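Pyocin-S2 immunity protein (Pseudomonas aeruginosa, PDB 4QKO) binds the nuclease domain of pyocin S2, a DNA-cutting bacteriocin, and as an immunity protein probably protects the producing cell from it. Local coordinates at residues E7-E10 with K11-L14. Residues are numbered along the deposited sequence; the frame is centred on the assembly and turned at random.
Sequences EYTE and KEFL
Thr9 and Glu12 exchange hydrogen bonds in a capping box that starts helix 10-21. Glu12 N donates a hydrogen bond to Thr9 OG1 (3.1 Å). Thr9 N donates in turn to Glu12 OE1 over 3.0 Å, meeting the carboxylate from above its plane. Threonine suits the N-cap because its hydroxyl sits one bond beyond CB; with OG1 between the backbone N and the carbonyl carbon (chi1 65°), it turns toward an amide that has no earlier helical carbonyl to serve it. Glutamate suits the third helical position, its chain being long enough to bring a carboxylate back to the N-cap amide, and its negative charge probably interacts favourably with the helix dipole. OE1 also takes a salt bridge from Lys2. Regular helical bonding follows, Phe13 N to Thr9 O and Leu14 N to Glu10 O, each 2.9 Å long.

The tight side is aromatic. Phe13 turns its edge to one face of Tyr8 in an edge-to-face (T-shaped) pair, the planes at 86°. Their CB atoms approach to 4.1 Å. Phe13, wholly apolar, is buried; the tyrosine ring, also a cation-pi partner of Lys2, fits a partly exposed position. On the looser, solvent side Lys11 lies exposed, a place that suits a charged lysine. Glu10, partly exposed, runs along Val69 to a salt bridge with Lys73.

Packing then spreads to two other helices: Phe13 touches Phe41 and Thr45 of helix 31-45, where Tyr8 meets Leu44, while Glu10, Phe13 and Leu14 rest on Val69 of helix 65-78.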
ATOM      1  N   GLU A   7       2.835 -27.651   0.862  1.00 37.61           N
ATOM      2  CA  GLU A   7       2.232 -28.037  -0.432  1.00 39.58           C
ATOM      3  C   GLU A   7       2.855 -27.333  -1.676  1.00 38.32           C
ATOM      4  O   GLU A   7       2.715 -27.823  -2.821  1.00 36.75           O
ATOM      5  CB  GLU A   7       0.713 -27.814  -0.356  1.00 42.06           C
ATOM      6  CG  GLU A   7       0.100 -28.717   0.719  1.00 47.86           C
ATOM      7  CD  GLU A   7      -1.219 -28.229   1.330  1.00 53.97           C
ATOM      8  OE1 GLU A   7      -1.774 -27.211   0.868  1.00 57.05           O
ATOM      9  OE2 GLU A   7      -1.715 -28.907   2.279  1.00 54.98           O
ATOM     10  N   TYR A   8       3.543 -26.192  -1.482  1.00 31.29           N
ATOM     11  CA  TYR A   8       4.230 -25.575  -2.583  1.00 28.98           C
ATOM     12  C   TYR A   8       5.602 -26.169  -2.738  1.00 30.05           C
ATOM     13  O   TYR A   8       6.297 -26.383  -1.740  1.00 33.26           O
ATOM     14  CB  TYR A   8       4.420 -24.095  -2.290  1.00 31.43           C
ATOM     15  CG  TYR A   8       3.168 -23.274  -2.324  1.00 30.04           C
ATOM     16  CD1 TYR A   8       2.235 -23.314  -1.280  1.00 31.60           C
ATOM     17  CD2 TYR A   8       2.924 -22.445  -3.390  1.00 31.18           C
ATOM     18  CE1 TYR A   8       1.084 -22.517  -1.299  1.00 32.27           C
ATOM     19  CE2 TYR A   8       1.787 -21.661  -3.434  1.00 32.86           C
ATOM     20  CZ  TYR A   8       0.866 -21.714  -2.390  1.00 34.12           C
ATOM     21  OH  TYR A   8      -0.242 -20.942  -2.471  1.00 36.36           O
ATOM     22  N   THR A   9       6.049 -26.377  -3.962  1.00 29.34           N
ATOM     23  CA  THR A   9       7.470 -26.371  -4.188  1.00 29.88           C
ATOM     24  C   THR A   9       7.991 -24.954  -4.063  1.00 28.20           C
ATOM     25  O   THR A   9       7.229 -24.003  -4.216  1.00 26.80           O
ATOM     26  CB  THR A   9       7.861 -26.867  -5.571  1.00 30.65           C
ATOM     27  OG1 THR A   9       7.376 -25.980  -6.567  1.00 29.78           O
ATOM     28  CG2 THR A   9       7.276 -28.250  -5.819  1.00 32.83           C
ATOM     29  N   GLU A  10       9.297 -24.826  -3.833  1.00 28.13           N
ATOM     30  CA  GLU A  10       9.959 -23.522  -3.838  1.00 28.75           C
ATOM     31  C   GLU A  10       9.690 -22.746  -5.137  1.00 29.87           C
ATOM     32  O   GLU A  10       9.380 -21.557  -5.082  1.00 28.36           O
ATOM     33  CB  GLU A  10      11.464 -23.654  -3.627  1.00 30.97           C
ATOM     34  CG  GLU A  10      12.149 -22.339  -3.329  1.00 30.77           C
ATOM     35  CD  GLU A  10      13.637 -22.472  -3.051  1.00 32.70           C
ATOM     36  OE1 GLU A  10      14.401 -21.499  -3.299  1.00 29.99           O
ATOM     37  OE2 GLU A  10      14.053 -23.535  -2.541  1.00 33.78           O
ATOM     38  N   LYS A  11       9.790 -23.410  -6.304  1.00 28.67           N
ATOM     39  CA  LYS A  11       9.494 -22.738  -7.577  1.00 30.77           C
ATOM     40  C   LYS A  11       8.051 -22.200  -7.659  1.00 28.40           C
ATOM     41  O   LYS A  11       7.833 -21.061  -8.175  1.00 27.65           O
ATOM     42  CB  LYS A  11       9.804 -23.674  -8.751  1.00 38.12           C
ATOM     43  CG  LYS A  11       9.633 -23.036 -10.115  1.00 43.47           C
ATOM     44  CD  LYS A  11       8.200 -23.168 -10.623  1.00 51.91           C
ATOM     45  CE  LYS A  11       8.065 -24.365 -11.557  1.00 55.93           C
ATOM     46  NZ  LYS A  11       8.872 -24.165 -12.791  1.00 58.38           N
ATOM     47  N   GLU A  12       7.083 -22.986  -7.170  1.00 24.97           N
ATOM     48  CA  GLU A  12       5.675 -22.573  -7.097  1.00 25.71           C
ATOM     49  C   GLU A  12       5.476 -21.388  -6.157  1.00 24.26           C
ATOM     50  O   GLU A  12       4.662 -20.493  -6.390  1.00 22.80           O
ATOM     51  CB  GLU A  12       4.739 -23.668  -6.624  1.00 28.49           C
ATOM     52  CG  GLU A  12       4.488 -24.792  -7.664  1.00 31.35           C
ATOM     53  CD  GLU A  12       3.826 -26.100  -7.111  1.00 36.95           C
ATOM     54  OE1 GLU A  12       3.777 -26.340  -5.866  1.00 32.49           O
ATOM     55  OE2 GLU A  12       3.342 -26.925  -7.970  1.00 39.17           O
ATOM     56  N   PHE A  13       6.157 -21.437  -5.025  1.00 22.93           N
ATOM     57  CA  PHE A  13       6.006 -20.331  -4.088  1.00 22.75           C
ATOM     58  C   PHE A  13       6.644 -19.048  -4.639  1.00 20.58           C
ATOM     59  O   PHE A  13       6.106 -17.993  -4.470  1.00 20.89           O
ATOM     60  CB  PHE A  13       6.635 -20.662  -2.741  1.00 21.66           C
ATOM     61  CG  PHE A  13       6.293 -19.664  -1.701  1.00 21.87           C
ATOM     62  CD1 PHE A  13       4.997 -19.568  -1.256  1.00 21.27           C
ATOM     63  CD2 PHE A  13       7.252 -18.803  -1.194  1.00 22.74           C
ATOM     64  CE1 PHE A  13       4.642 -18.644  -0.281  1.00 24.22           C
ATOM     65  CE2 PHE A  13       6.906 -17.883  -0.195  1.00 23.40           C
ATOM     66  CZ  PHE A  13       5.593 -17.795   0.240  1.00 22.31           C
ATOM     67  N   LEU A  14       7.781 -19.176  -5.318  1.00 21.90           N
ATOM     68  CA  LEU A  14       8.436 -18.044  -5.959  1.00 22.76           C
ATOM     69  C   LEU A  14       7.494 -17.433  -6.984  1.00 24.52           C
ATOM     70  O   LEU A  14       7.355 -16.200  -7.031  1.00 21.77           O
ATOM     71  CB  LEU A  14       9.813 -18.426  -6.554  1.00 23.54           C
ATOM     72  CG  LEU A  14      10.476 -17.380  -7.413  1.00 26.81           C
ATOM     73  CD1 LEU A  14      10.920 -16.181  -6.612  1.00 26.69           C
ATOM     74  CD2 LEU A  14      11.648 -17.984  -8.159  1.00 31.35           C
TER